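Local coordinates for protein death domain of TUBE (PDB 1D2Z) that couples the Toll receptor to embryonic dorsoventral patterning by recruiting the kinase Pelle to the plasma membrane, binding Pelle's death domain through its own, at residues Y5-T9 with Q46-A51; L22-D27 with S86-I92; S37-M43 with E59-K65; V107-L111 with V126-L131; E118-D124 with P136-V140. One frame throughout, in Å; residues are numbered along the deposited sequence.

Interaction 1. Residues Y5-T9 with Q46-A51; sequences YSRNT and QACSGA
Asn8 and Gln46 join their side-chain amides in the one hydrogen bond between residues 5-9 and 46-51: Asn8 ND2 donates to Gln46 OE1 at 2.8 Å, with an N-H...O angle of 151°. The two amide planes lie 24° apart, and the donor stands tilted from the carbonyl plane of Gln46, so the amides meet slightly twisted. Gln46 reaches its partner by folding back at chi2 (-62°), which brings its carboxamide up beside the loop. Next to this pair, the aliphatic part of Arg7 runs over the end of the helix: CB, CG and CD all lie close to Ser49 O, with CD nearest at 3.3 Å. Farther out, Arg7 NH2 comes to 3.5 Å from Ala51 CB, while the Gly50 carbonyl carbon lies in the guanidinium plane, at the edge. The charged end has its strongest partner elsewhere, in a salt bridge from NH1 to Glu133.

A type I turn from Ser6 to Thr9 presents Arg7 and Asn8. It is closed by Thr9 N to Ser6 O at 3.0 Å and reinforced by Ser6 N donating to Thr9 OG1 at 3.0 Å. Ser49 OG is engaged by Thr106 OG1 and Val45 O. The contact thus lays the N-terminal loop, at the domain surface, across the end of helix 45-49, while backbone bonds from Arg7 and Thr9 fasten the same loop to the start of helix 107-116.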
# COMPACT_ATOMS: atom_id res chain seq x y z
N TYR B 5 13.56 10.11 -12.57
CA TYR B 5 13.65 8.89 -13.36
C TYR B 5 12.56 8.80 -14.41
O TYR B 5 11.60 9.58 -14.40
CB TYR B 5 13.57 7.65 -12.45
CG TYR B 5 14.49 7.71 -11.25
CD1 TYR B 5 15.87 7.52 -11.39
CD2 TYR B 5 13.99 7.97 -9.97
CE1 TYR B 5 16.72 7.60 -10.29
CE2 TYR B 5 14.84 8.05 -8.87
CZ TYR B 5 16.20 7.87 -9.03
OH TYR B 5 17.05 7.95 -7.95
N SER B 6 12.71 7.86 -15.33
CA SER B 6 11.72 7.63 -16.37
C SER B 6 11.24 6.19 -16.24
O SER B 6 11.84 5.39 -15.52
CB SER B 6 12.34 7.85 -17.76
OG SER B 6 13.10 6.73 -18.17
N ARG B 7 10.15 5.86 -16.92
CA ARG B 7 9.59 4.52 -16.88
C ARG B 7 10.59 3.46 -17.33
O ARG B 7 10.54 2.32 -16.88
CB ARG B 7 8.34 4.43 -17.76
CG ARG B 7 7.08 4.93 -17.09
CD ARG B 7 5.94 5.09 -18.10
NE ARG B 7 4.64 4.75 -17.53
CZ ARG B 7 4.11 5.33 -16.45
NH1 ARG B 7 4.77 6.29 -15.82
NH2 ARG B 7 2.91 4.96 -16.02
N ASN B 8 11.52 3.87 -18.19
CA ASN B 8 12.54 2.97 -18.73
C ASN B 8 13.78 2.82 -17.86
O ASN B 8 14.65 2.00 -18.16
CB ASN B 8 12.93 3.41 -20.14
CG ASN B 8 11.75 3.43 -21.08
OD1 ASN B 8 11.09 4.45 -21.24
ND2 ASN B 8 11.45 2.28 -21.68
N THR B 9 13.89 3.62 -16.81
CA THR B 9 15.03 3.55 -15.91
C THR B 9 14.99 2.23 -15.14
O THR B 9 13.98 1.90 -14.53
CB THR B 9 15.00 4.70 -14.90
OG1 THR B 9 15.00 5.94 -15.61
CG2 THR B 9 16.19 4.64 -13.95
N GLN B 46 11.36 -3.47 -21.33
CA GLN B 46 11.32 -2.19 -22.02
C GLN B 46 9.97 -1.95 -22.70
O GLN B 46 9.41 -0.86 -22.61
CB GLN B 46 12.48 -2.08 -23.02
CG GLN B 46 13.86 -1.94 -22.36
CD GLN B 46 13.99 -0.67 -21.52
OE1 GLN B 46 13.53 0.41 -21.91
NE2 GLN B 46 14.62 -0.79 -20.35
N ALA B 47 9.44 -2.99 -23.33
CA ALA B 47 8.16 -2.91 -24.01
C ALA B 47 7.00 -2.78 -23.01
O ALA B 47 5.97 -2.20 -23.34
CB ALA B 47 7.96 -4.13 -24.90
N CYS B 48 7.19 -3.30 -21.81
CA CYS B 48 6.17 -3.26 -20.76
C CYS B 48 6.25 -2.03 -19.85
O CYS B 48 5.35 -1.80 -19.04
CB CYS B 48 6.26 -4.51 -19.88
SG CYS B 48 5.71 -6.06 -20.65
N SER B 49 7.32 -1.24 -19.99
CA SER B 49 7.53 -0.06 -19.15
C SER B 49 6.58 1.12 -19.35
O SER B 49 6.24 1.81 -18.37
CB SER B 49 8.98 0.44 -19.30
OG SER B 49 9.91 -0.52 -18.84
N GLY B 50 6.19 1.38 -20.59
CA GLY B 50 5.28 2.49 -20.87
C GLY B 50 3.96 2.37 -20.13
O GLY B 50 3.59 1.29 -19.68
N ALA B 51 3.25 3.49 -19.98
CA ALA B 51 1.97 3.50 -19.30
C ALA B 51 0.96 2.62 -20.04
O ALA B 51 0.76 2.76 -21.25
CB ALA B 51 1.44 4.93 -19.17

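Interaction 2. Residues L22-D27 with S86-I92; sequences LAKILD and SKSQMMI
Ser86, the N-cap of helix 87-96, meets Asp27 through its hydroxyl: OG donates to Asp27 OD2 at 2.7 Å on the syn lone pair, and at the same time accepts the capping bond from Gln89 N. The hydroxyl lies between the carboxylate and the first turn of its helix because chi1 (172°) swings OG away from the Ser86 N. Asp27 OD2 also takes Lys24 NZ at 3.0 Å, on the anti side and somewhat out of plane, in a salt bridge within helix 16-27. Lys87 contributes its backbone N, linked to Asp27 OD1 through a water whose bond to the carboxylate is weak; its ammonium turns away to Asp75.

Ser88 grips the other oxygen twice. Its N-H comes to Asp27 OD1 at 2.9 Å along the syn lone pair, and its OG donates to the same atom at 2.8 Å from above the carboxylate plane. Replacing Asp27 by an alanine would probably leave both serine hydroxyls and the Ser88 N-H without the carboxylate, and Lys24 without its counter-charge. The carboxylate faces the N-terminal end of helix 87-96, where the helix dipole would probably favour its negative charge. In this six-helix death-domain bundle the two helix segments cross at 119°; the axes approach to 8.0 Å, and the backbones are nearest at Ala23 and Ser88.

Gln89 packs its CB on Ala23 CB, next to the polar cluster. Met91 then brings CE toward Leu26 CD1, and Ile92 turns CD1 to both Leu22 CD2, at 4.1 Å, and Leu26 CD1, at 4.3 Å.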
# COMPACT_ATOMS: atom_id res chain seq x y z
N LEU B 22 11.28 3.53 -0.75
CA LEU B 22 10.24 2.66 -1.31
C LEU B 22 10.16 1.38 -0.48
O LEU B 22 9.07 0.90 -0.16
CB LEU B 22 10.58 2.30 -2.76
CG LEU B 22 9.74 1.20 -3.42
CD1 LEU B 22 8.27 1.62 -3.54
CD2 LEU B 22 10.30 0.88 -4.78
N ALA B 23 11.32 0.83 -0.13
CA ALA B 23 11.40 -0.40 0.66
C ALA B 23 10.66 -0.31 1.99
O ALA B 23 9.91 -1.21 2.35
CB ALA B 23 12.87 -0.79 0.90
N LYS B 24 10.86 0.79 2.72
CA LYS B 24 10.20 0.98 4.01
C LYS B 24 8.68 0.98 3.87
O LYS B 24 7.95 0.52 4.75
CB LYS B 24 10.68 2.25 4.70
CG LYS B 24 12.15 2.19 5.13
CD LYS B 24 12.49 0.84 5.79
CE LYS B 24 11.73 0.61 7.10
NZ LYS B 24 11.83 -0.82 7.54
N ILE B 25 8.20 1.48 2.73
CA ILE B 25 6.77 1.51 2.46
C ILE B 25 6.29 0.07 2.26
O ILE B 25 5.30 -0.36 2.86
CB ILE B 25 6.47 2.37 1.21
CG1 ILE B 25 6.91 3.81 1.47
CG2 ILE B 25 4.99 2.29 0.84
CD1 ILE B 25 6.71 4.74 0.31
N LEU B 26 7.03 -0.69 1.45
CA LEU B 26 6.68 -2.08 1.17
C LEU B 26 6.87 -3.01 2.37
O LEU B 26 6.31 -4.10 2.40
CB LEU B 26 7.48 -2.60 -0.03
CG LEU B 26 7.10 -2.04 -1.40
CD1 LEU B 26 8.14 -2.43 -2.45
CD2 LEU B 26 5.72 -2.52 -1.80
N ASP B 27 7.68 -2.58 3.34
CA ASP B 27 7.90 -3.39 4.54
C ASP B 27 6.64 -3.45 5.39
O ASP B 27 6.39 -4.45 6.06
CB ASP B 27 9.06 -2.84 5.39
CG ASP B 27 10.42 -3.21 4.84
OD1 ASP B 27 10.54 -4.28 4.20
OD2 ASP B 27 11.38 -2.44 5.06
N SER B 86 15.23 -4.47 6.72
CA SER B 86 14.24 -4.36 5.66
C SER B 86 14.20 -5.53 4.68
O SER B 86 15.11 -5.71 3.87
CB SER B 86 14.45 -3.06 4.88
OG SER B 86 13.62 -3.01 3.73
N LYS B 87 13.12 -6.31 4.74
CA LYS B 87 12.96 -7.45 3.84
C LYS B 87 12.69 -7.00 2.40
O LYS B 87 13.09 -7.68 1.45
CB LYS B 87 11.85 -8.38 4.34
CG LYS B 87 12.18 -9.05 5.68
CD LYS B 87 11.06 -9.97 6.15
CE LYS B 87 11.46 -10.72 7.42
NZ LYS B 87 10.41 -11.66 7.90
N SER B 88 12.02 -5.85 2.25
CA SER B 88 11.71 -5.29 0.93
C SER B 88 13.00 -4.90 0.22
O SER B 88 13.12 -5.06 -0.99
CB SER B 88 10.82 -4.05 1.05
OG SER B 88 9.54 -4.36 1.59
N GLN B 89 13.94 -4.37 0.99
CA GLN B 89 15.24 -3.96 0.45
C GLN B 89 15.95 -5.19 -0.13
O GLN B 89 16.46 -5.15 -1.25
CB GLN B 89 16.08 -3.33 1.56
CG GLN B 89 17.45 -2.83 1.14
CD GLN B 89 18.11 -2.00 2.23
OE1 GLN B 89 18.40 -0.82 2.03
NE2 GLN B 89 18.34 -2.61 3.39
N MET B 90 15.93 -6.28 0.63
CA MET B 90 16.56 -7.52 0.17
C MET B 90 15.84 -8.06 -1.06
O MET B 90 16.47 -8.56 -1.99
CB MET B 90 16.57 -8.57 1.28
CG MET B 90 17.54 -8.26 2.41
SD MET B 90 17.50 -9.49 3.72
CE MET B 90 17.50 -10.96 2.77
N MET B 91 14.51 -7.93 -1.07
CA MET B 91 13.71 -8.39 -2.19
C MET B 91 14.08 -7.63 -3.47
O MET B 91 14.29 -8.24 -4.52
CB MET B 91 12.21 -8.21 -1.89
CG MET B 91 11.28 -8.64 -3.02
SD MET B 91 11.01 -7.36 -4.27
CE MET B 91 9.89 -6.30 -3.40
N ILE B 92 14.18 -6.31 -3.36
CA ILE B 92 14.53 -5.48 -4.51
C ILE B 92 15.98 -5.71 -4.95
O ILE B 92 16.24 -5.79 -6.15
CB ILE B 92 14.23 -3.99 -4.22
CG1 ILE B 92 12.72 -3.81 -4.00
CG2 ILE B 92 14.70 -3.10 -5.38
CD1 ILE B 92 12.31 -2.46 -3.48
O HOH W 1 11.12 -5.94 6.69

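Interaction 3. Residues S37-M43 with E59-K65; sequences SIIPKGM and EIKKGFK
Ser37 and Ile38 meet the Phe64 ring with their carbonyl oxygens. Ser37 O approaches Phe64 CD1 obliquely at 3.4 Å, whereas Ile38 O lies in the ring plane at its edge; Ile38 CB adds an apolar contact to CE1. Ile39 then accepts a backbone bond, Lys65 N to Ile39 O at 2.9 Å, and its CG2 rests on Lys65 CB. Pro40, bridged to Phe64 in a single beta bridge, packs its CB against Glu59 CB at 3.8 Å, the two side chains crossing at about a right angle. Lys41 N returns the second backbone bond to Gly63 O at 2.8 Å, while its chain, extended with CG anti to N (chi1 180°), starts alongside the Lys62 carbonyl and leads away.

At positive phi, Gly42 O accepts from Lys62 NZ at 2.8 Å, from above the carbonyl plane. Lys62 NZ also holds Glu59 OE1 in a salt bridge of 2.9 Å, and Met43 CG lies against that oxygen. Beside the apolar packing of Phe64 and Pro40, the polar grip where helices 31-38 and 56-59 end rests on two main-chain bonds, which hardly depend on side-chain identity, and on one ammonium joining a carboxylate to a main-chain oxygen.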
# COMPACT_ATOMS: atom_id res chain seq x y z
N SER B 37 5.36 -11.95 -5.36
CA SER B 37 4.56 -13.08 -5.81
C SER B 37 3.90 -12.91 -7.17
O SER B 37 3.61 -13.91 -7.84
CB SER B 37 3.48 -13.40 -4.77
OG SER B 37 4.07 -13.87 -3.57
N ILE B 38 3.65 -11.67 -7.59
CA ILE B 38 3.00 -11.44 -8.87
C ILE B 38 3.90 -11.00 -10.02
O ILE B 38 3.41 -10.75 -11.12
CB ILE B 38 1.81 -10.47 -8.75
CG1 ILE B 38 2.30 -9.05 -8.43
CG2 ILE B 38 0.84 -10.96 -7.66
CD1 ILE B 38 1.29 -7.97 -8.79
N ILE B 39 5.21 -10.92 -9.78
CA ILE B 39 6.15 -10.52 -10.83
C ILE B 39 6.10 -11.57 -11.94
O ILE B 39 6.50 -12.71 -11.73
CB ILE B 39 7.58 -10.40 -10.29
CG1 ILE B 39 7.68 -9.20 -9.34
CG2 ILE B 39 8.58 -10.26 -11.43
CD1 ILE B 39 8.94 -9.18 -8.50
N PRO B 40 5.59 -11.19 -13.13
CA PRO B 40 5.49 -12.10 -14.27
C PRO B 40 6.86 -12.55 -14.75
O PRO B 40 7.85 -11.83 -14.64
CB PRO B 40 4.79 -11.24 -15.33
CG PRO B 40 4.03 -10.22 -14.52
CD PRO B 40 5.04 -9.87 -13.47
N LYS B 41 6.91 -13.78 -15.27
CA LYS B 41 8.14 -14.34 -15.77
C LYS B 41 8.33 -13.99 -17.24
O LYS B 41 7.36 -13.88 -17.99
CB LYS B 41 8.11 -15.87 -15.60
CG LYS B 41 9.36 -16.59 -16.09
CD LYS B 41 9.14 -18.09 -16.08
CE LYS B 41 10.23 -18.81 -16.86
NZ LYS B 41 9.89 -20.25 -17.05
N GLY B 42 9.58 -13.76 -17.63
CA GLY B 42 9.90 -13.47 -19.01
C GLY B 42 9.24 -12.27 -19.67
O GLY B 42 8.78 -12.37 -20.81
N MET B 43 9.21 -11.14 -18.97
CA MET B 43 8.63 -9.93 -19.53
C MET B 43 9.63 -9.21 -20.42
O MET B 43 10.84 -9.24 -20.17
CB MET B 43 8.23 -8.95 -18.43
CG MET B 43 7.00 -9.29 -17.63
SD MET B 43 6.64 -7.94 -16.50
CE MET B 43 7.82 -8.29 -15.18
N GLU B 59 0.80 -11.20 -19.65
CA GLU B 59 2.14 -11.50 -19.16
C GLU B 59 2.26 -12.74 -18.27
O GLU B 59 3.27 -13.43 -18.32
CB GLU B 59 2.73 -10.29 -18.42
CG GLU B 59 3.07 -9.10 -19.32
CD GLU B 59 4.01 -9.46 -20.47
OE1 GLU B 59 4.94 -10.27 -20.27
OE2 GLU B 59 3.81 -8.92 -21.58
N ILE B 60 1.23 -13.02 -17.47
CA ILE B 60 1.27 -14.16 -16.56
C ILE B 60 1.08 -15.54 -17.19
O ILE B 60 1.26 -16.56 -16.53
CB ILE B 60 0.30 -13.99 -15.37
CG1 ILE B 60 -1.14 -13.86 -15.86
CG2 ILE B 60 0.73 -12.78 -14.55
CD1 ILE B 60 -2.15 -13.63 -14.76
N LYS B 61 0.75 -15.57 -18.48
CA LYS B 61 0.59 -16.83 -19.20
C LYS B 61 1.93 -17.56 -19.20
O LYS B 61 1.99 -18.79 -19.22
CB LYS B 61 0.11 -16.59 -20.63
CG LYS B 61 -1.24 -15.88 -20.72
CD LYS B 61 -1.73 -15.81 -22.16
CE LYS B 61 -3.06 -15.05 -22.26
NZ LYS B 61 -4.15 -15.71 -21.48
N LYS B 62 3.01 -16.78 -19.13
CA LYS B 62 4.36 -17.31 -19.10
C LYS B 62 4.77 -17.69 -17.67
O LYS B 62 5.91 -18.09 -17.43
CB LYS B 62 5.33 -16.28 -19.68
CG LYS B 62 5.16 -16.08 -21.18
CD LYS B 62 5.97 -14.91 -21.72
CE LYS B 62 5.44 -13.58 -21.21
NZ LYS B 62 6.17 -12.43 -21.81
N GLY B 63 3.82 -17.60 -16.74
CA GLY B 63 4.08 -17.94 -15.36
C GLY B 63 4.68 -16.82 -14.54
O GLY B 63 4.89 -15.72 -15.04
N PHE B 64 4.96 -17.10 -13.27
CA PHE B 64 5.54 -16.12 -12.36
C PHE B 64 7.03 -16.36 -12.17
O PHE B 64 7.49 -17.50 -12.14
CB PHE B 64 4.82 -16.15 -11.01
CG PHE B 64 3.38 -15.73 -11.10
CD1 PHE B 64 3.05 -14.38 -11.16
CD2 PHE B 64 2.37 -16.68 -11.17
CE1 PHE B 64 1.72 -13.98 -11.30
CE2 PHE B 64 1.04 -16.29 -11.30
CZ PHE B 64 0.71 -14.93 -11.37
N LYS B 65 7.79 -15.27 -12.03
CA LYS B 65 9.23 -15.35 -11.84
C LYS B 65 9.65 -16.07 -10.56
O LYS B 65 10.50 -16.97 -10.59
CB LYS B 65 9.86 -13.95 -11.87
CG LYS B 65 11.35 -13.95 -11.59
CD LYS B 65 12.10 -12.98 -12.48
CE LYS B 65 13.60 -13.27 -12.43
NZ LYS B 65 14.36 -12.53 -13.47

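Interaction 4. Residues V107-L111 with V126-L131; sequences VGVLL and VALDFL
Val107 and Val126 lie side by side, pointing opposite ways, with their CG1 methyls 3.7 Å apart. Both place CG1 anti to the backbone N (chi1 173° and 169°), which carries each methyl into the seam between the helices. The CG1 of Val107 is shared: Leu131 reaches for it tip to tip, with CD2 at 4.0 Å, and Phe130 turns the edge of its ring to it, with CD2 at 4.2 Å. The second branch of Val126 is used as well, CG2 lying 3.9 Å from CD2 of Leu110, whose chain passes at a slant.

These residues belong to the last two helices of the death-domain bundle, whose segments here run nearly antiparallel, at 151°, with their axes 11.0 Å apart. At that separation the side chains rather than the backbones make the contact. Helix 120-130 ends in a wider pi-type turn, closed by Leu131 N to Val126 O at 3.1 Å, and Leu131, at the end of this turn, faces Leu111.

Leu111 CD2 and Leu131 CD1 come within 3.8 Å, while Leu111 CB lies beside Val126 CG1. An alanine in place of Leu131 would remove both of its methyl branches and is likely to open a gap between Val107 and Leu111. Leu22 of helix 16-27 packs on both Leu110 and Val126, and the Phe130 ring meets Tyr5 edge-to-face on the side of the N-terminal loop.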
# COMPACT_ATOMS: atom_id res chain seq x y z
N VAL B 107 11.34 1.09 -13.48
CA VAL B 107 10.41 1.87 -12.68
C VAL B 107 8.97 1.77 -13.22
O VAL B 107 8.01 1.75 -12.45
CB VAL B 107 10.81 3.37 -12.64
CG1 VAL B 107 9.73 4.21 -11.95
CG2 VAL B 107 12.14 3.54 -11.91
N GLY B 108 8.85 1.70 -14.55
CA GLY B 108 7.54 1.61 -15.19
C GLY B 108 6.89 0.26 -14.93
O GLY B 108 5.68 0.18 -14.71
N VAL B 109 7.69 -0.80 -14.97
CA VAL B 109 7.20 -2.15 -14.70
C VAL B 109 6.83 -2.26 -13.22
O VAL B 109 5.81 -2.84 -12.88
CB VAL B 109 8.25 -3.22 -15.08
CG1 VAL B 109 7.92 -4.55 -14.43
CG2 VAL B 109 8.29 -3.39 -16.60
N LEU B 110 7.65 -1.66 -12.36
CA LEU B 110 7.38 -1.69 -10.92
C LEU B 110 6.06 -0.99 -10.61
O LEU B 110 5.21 -1.54 -9.92
CB LEU B 110 8.51 -1.00 -10.14
CG LEU B 110 8.21 -0.63 -8.68
CD1 LEU B 110 8.11 -1.89 -7.83
CD2 LEU B 110 9.29 0.29 -8.15
N LEU B 111 5.88 0.21 -11.17
CA LEU B 111 4.66 0.98 -10.94
C LEU B 111 3.40 0.21 -11.31
O LEU B 111 2.46 0.13 -10.52
CB LEU B 111 4.70 2.31 -11.72
CG LEU B 111 3.41 3.14 -11.66
CD1 LEU B 111 3.10 3.51 -10.21
CD2 LEU B 111 3.53 4.40 -12.51
N VAL B 126 6.02 6.03 -6.02
CA VAL B 126 6.77 5.86 -7.26
C VAL B 126 6.30 6.84 -8.33
O VAL B 126 7.12 7.41 -9.06
CB VAL B 126 6.67 4.40 -7.78
CG1 VAL B 126 7.22 4.30 -9.21
CG2 VAL B 126 7.44 3.45 -6.85
N ALA B 127 4.99 7.06 -8.41
CA ALA B 127 4.44 7.98 -9.41
C ALA B 127 4.88 9.43 -9.16
O ALA B 127 5.39 10.09 -10.06
CB ALA B 127 2.92 7.90 -9.42
N LEU B 128 4.70 9.89 -7.93
CA LEU B 128 5.06 11.26 -7.57
C LEU B 128 6.56 11.51 -7.47
O LEU B 128 7.13 12.25 -8.28
CB LEU B 128 4.38 11.64 -6.25
CG LEU B 128 2.86 11.71 -6.27
CD1 LEU B 128 2.31 11.83 -4.86
CD2 LEU B 128 2.42 12.89 -7.12
N ASP B 129 7.20 10.85 -6.51
CA ASP B 129 8.63 11.02 -6.26
C ASP B 129 9.58 10.60 -7.39
O ASP B 129 10.52 11.33 -7.71
CB ASP B 129 9.01 10.30 -4.96
CG ASP B 129 10.37 10.73 -4.43
OD1 ASP B 129 11.39 10.14 -4.84
OD2 ASP B 129 10.40 11.66 -3.60
N PHE B 130 9.35 9.43 -7.99
CA PHE B 130 10.22 8.95 -9.07
C PHE B 130 9.91 9.50 -10.46
O PHE B 130 10.82 9.87 -11.20
CB PHE B 130 10.17 7.42 -9.16
CG PHE B 130 10.84 6.70 -8.02
CD1 PHE B 130 11.15 7.35 -6.83
CD2 PHE B 130 11.13 5.34 -8.13
CE1 PHE B 130 11.74 6.66 -5.77
CE2 PHE B 130 11.72 4.64 -7.07
CZ PHE B 130 12.02 5.30 -5.89
N LEU B 131 8.63 9.52 -10.82
CA LEU B 131 8.21 9.96 -12.15
C LEU B 131 7.61 11.35 -12.27
O LEU B 131 7.40 11.83 -13.38
CB LEU B 131 7.22 8.94 -12.73
CG LEU B 131 7.70 7.50 -12.89
CD1 LEU B 131 6.52 6.58 -13.12
CD2 LEU B 131 8.69 7.42 -14.04

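Interaction 5. Residues E118-D124 with P136-V140; sequences ELFSAAD and PARPV
The irregular segment 136-140 runs beside the first turns of helix 120-130, its backbone closest at Asp124 and Pro136, whose CA atoms are 6.7 Å apart. Phe120 carries the contact: Arg138 lays its guanidinium flat against it in an offset stack, over the CB-CG end, planes 9° apart and centres 4.3 Å apart. A bend at chi2 (-58°) folds the arginine over the ring, so that Arg138 CD sits above the ring centre, 3.6 Å from the centroid of Phe120, as a CH-pi contact. Pro136 CG lies at the ring edge, and Pro139 CD approaches CZ of Phe120 to 3.7 Å.

At the guanidinium edge, NH2 of Arg138 forms a salt bridge with OD2 of Asp124 at 3.2 Å, using the syn lone pair. A water in the guanidinium plane accepts from Arg138 NE at 2.7 Å, donates to Asp124 OD1 and Pro136 O and, with the salt bridge and stack, is likely to limit the group's rotation. Asp124 OD2 also meets Asn74 of the Pelle chain, and Arg138 NH1 the carbonyl of Tyr73 of that chain. With Ser121 bonded to Gly71 of Pelle, this stack and salt bridge form part of the heterotypic death-domain interface.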
# COMPACT_ATOMS: atom_id res chain seq x y z
N GLU B 118 -2.53 -3.61 -5.81
CA GLU B 118 -3.19 -2.59 -4.99
C GLU B 118 -2.32 -2.01 -3.87
O GLU B 118 -2.82 -1.61 -2.82
CB GLU B 118 -4.52 -3.10 -4.42
CG GLU B 118 -5.51 -3.54 -5.50
CD GLU B 118 -6.94 -3.70 -4.99
OE1 GLU B 118 -7.15 -4.13 -3.84
OE2 GLU B 118 -7.87 -3.41 -5.77
N LEU B 119 -1.02 -1.96 -4.13
CA LEU B 119 -0.04 -1.40 -3.18
C LEU B 119 0.03 0.09 -3.53
O LEU B 119 1.05 0.58 -4.03
CB LEU B 119 1.31 -2.10 -3.38
CG LEU B 119 1.26 -3.64 -3.29
CD1 LEU B 119 2.65 -4.25 -3.50
CD2 LEU B 119 0.69 -4.08 -1.93
N PHE B 120 -1.06 0.79 -3.25
CA PHE B 120 -1.18 2.20 -3.57
C PHE B 120 -0.25 3.18 -2.87
O PHE B 120 0.11 4.20 -3.46
CB PHE B 120 -2.64 2.65 -3.51
CG PHE B 120 -3.48 2.09 -4.62
CD1 PHE B 120 -3.29 2.53 -5.93
CD2 PHE B 120 -4.41 1.09 -4.38
CE1 PHE B 120 -4.02 1.97 -6.99
CE2 PHE B 120 -5.14 0.52 -5.43
CZ PHE B 120 -4.94 0.96 -6.73
N SER B 121 0.15 2.87 -1.65
CA SER B 121 1.08 3.75 -0.93
C SER B 121 2.41 3.75 -1.67
O SER B 121 3.04 4.80 -1.86
CB SER B 121 1.29 3.26 0.50
OG SER B 121 0.65 4.12 1.41
N ALA B 122 2.84 2.57 -2.09
CA ALA B 122 4.09 2.42 -2.83
C ALA B 122 3.93 2.99 -4.23
O ALA B 122 4.81 3.71 -4.72
CB ALA B 122 4.50 0.95 -2.89
N ALA B 123 2.81 2.67 -4.87
CA ALA B 123 2.53 3.15 -6.22
C ALA B 123 2.48 4.68 -6.30
O ALA B 123 3.03 5.27 -7.23
CB ALA B 123 1.23 2.55 -6.75
N ASP B 124 1.81 5.32 -5.33
CA ASP B 124 1.70 6.78 -5.29
C ASP B 124 3.09 7.41 -5.11
O ASP B 124 3.39 8.45 -5.70
CB ASP B 124 0.79 7.25 -4.14
CG ASP B 124 -0.67 6.86 -4.34
OD1 ASP B 124 -1.03 6.40 -5.45
OD2 ASP B 124 -1.46 7.01 -3.39
N PRO B 136 -1.78 7.06 -9.56
CA PRO B 136 -2.64 6.19 -10.36
C PRO B 136 -4.09 6.17 -9.88
O PRO B 136 -4.37 6.43 -8.71
CB PRO B 136 -1.98 4.81 -10.22
CG PRO B 136 -1.32 4.89 -8.87
CD PRO B 136 -0.72 6.28 -8.90
N ALA B 137 -5.00 5.87 -10.80
CA ALA B 137 -6.43 5.81 -10.49
C ALA B 137 -6.75 4.62 -9.58
O ALA B 137 -6.08 3.59 -9.62
CB ALA B 137 -7.25 5.71 -11.79
N ARG B 138 -7.78 4.78 -8.75
CA ARG B 138 -8.21 3.75 -7.82
C ARG B 138 -9.39 2.96 -8.40
O ARG B 138 -10.11 3.45 -9.26
CB ARG B 138 -8.66 4.39 -6.50
CG ARG B 138 -7.59 5.22 -5.81
CD ARG B 138 -6.37 4.38 -5.53
NE ARG B 138 -5.37 5.11 -4.77
CZ ARG B 138 -5.28 5.09 -3.44
NH1 ARG B 138 -6.15 4.37 -2.72
NH2 ARG B 138 -4.33 5.79 -2.84
N PRO B 139 -9.57 1.71 -7.94
CA PRO B 139 -10.69 0.89 -8.42
C PRO B 139 -11.97 1.48 -7.82
O PRO B 139 -11.91 2.32 -6.92
CB PRO B 139 -10.40 -0.48 -7.80
CG PRO B 139 -8.91 -0.47 -7.59
CD PRO B 139 -8.67 0.92 -7.08
N VAL B 140 -13.13 1.05 -8.32
CA VAL B 140 -14.41 1.55 -7.81
C VAL B 140 -14.83 0.79 -6.56
O VAL B 140 -15.48 1.35 -5.68
CB VAL B 140 -15.56 1.46 -8.86
CG1 VAL B 140 -15.30 2.42 -10.01
CG2 VAL B 140 -15.72 0.04 -9.38
O HOH W 2 -3.69 6.67 -6.16

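From the N terminus, interaction 1 ties the leading loop to helix 45-49, and the loop it closes crosses those of interactions 2 and 3. Interaction 2 joins helix 16-27 to helix 87-96. Nested inside it, interaction 3 closes a short loop between the segments at the ends of helices 31-38 and 56-59. Interactions 4 and 5 follow the first three along the chain and cross each other, both using helix 120-130: one pairs it with helix 107-116, the other with the C-terminal tail. Interactions 1 and 4 adjoin, their centres 9 Å apart. Leu22 links interactions 2, 4 and 5 through the core, and Met43 meets Val109 between interactions 3 and 4.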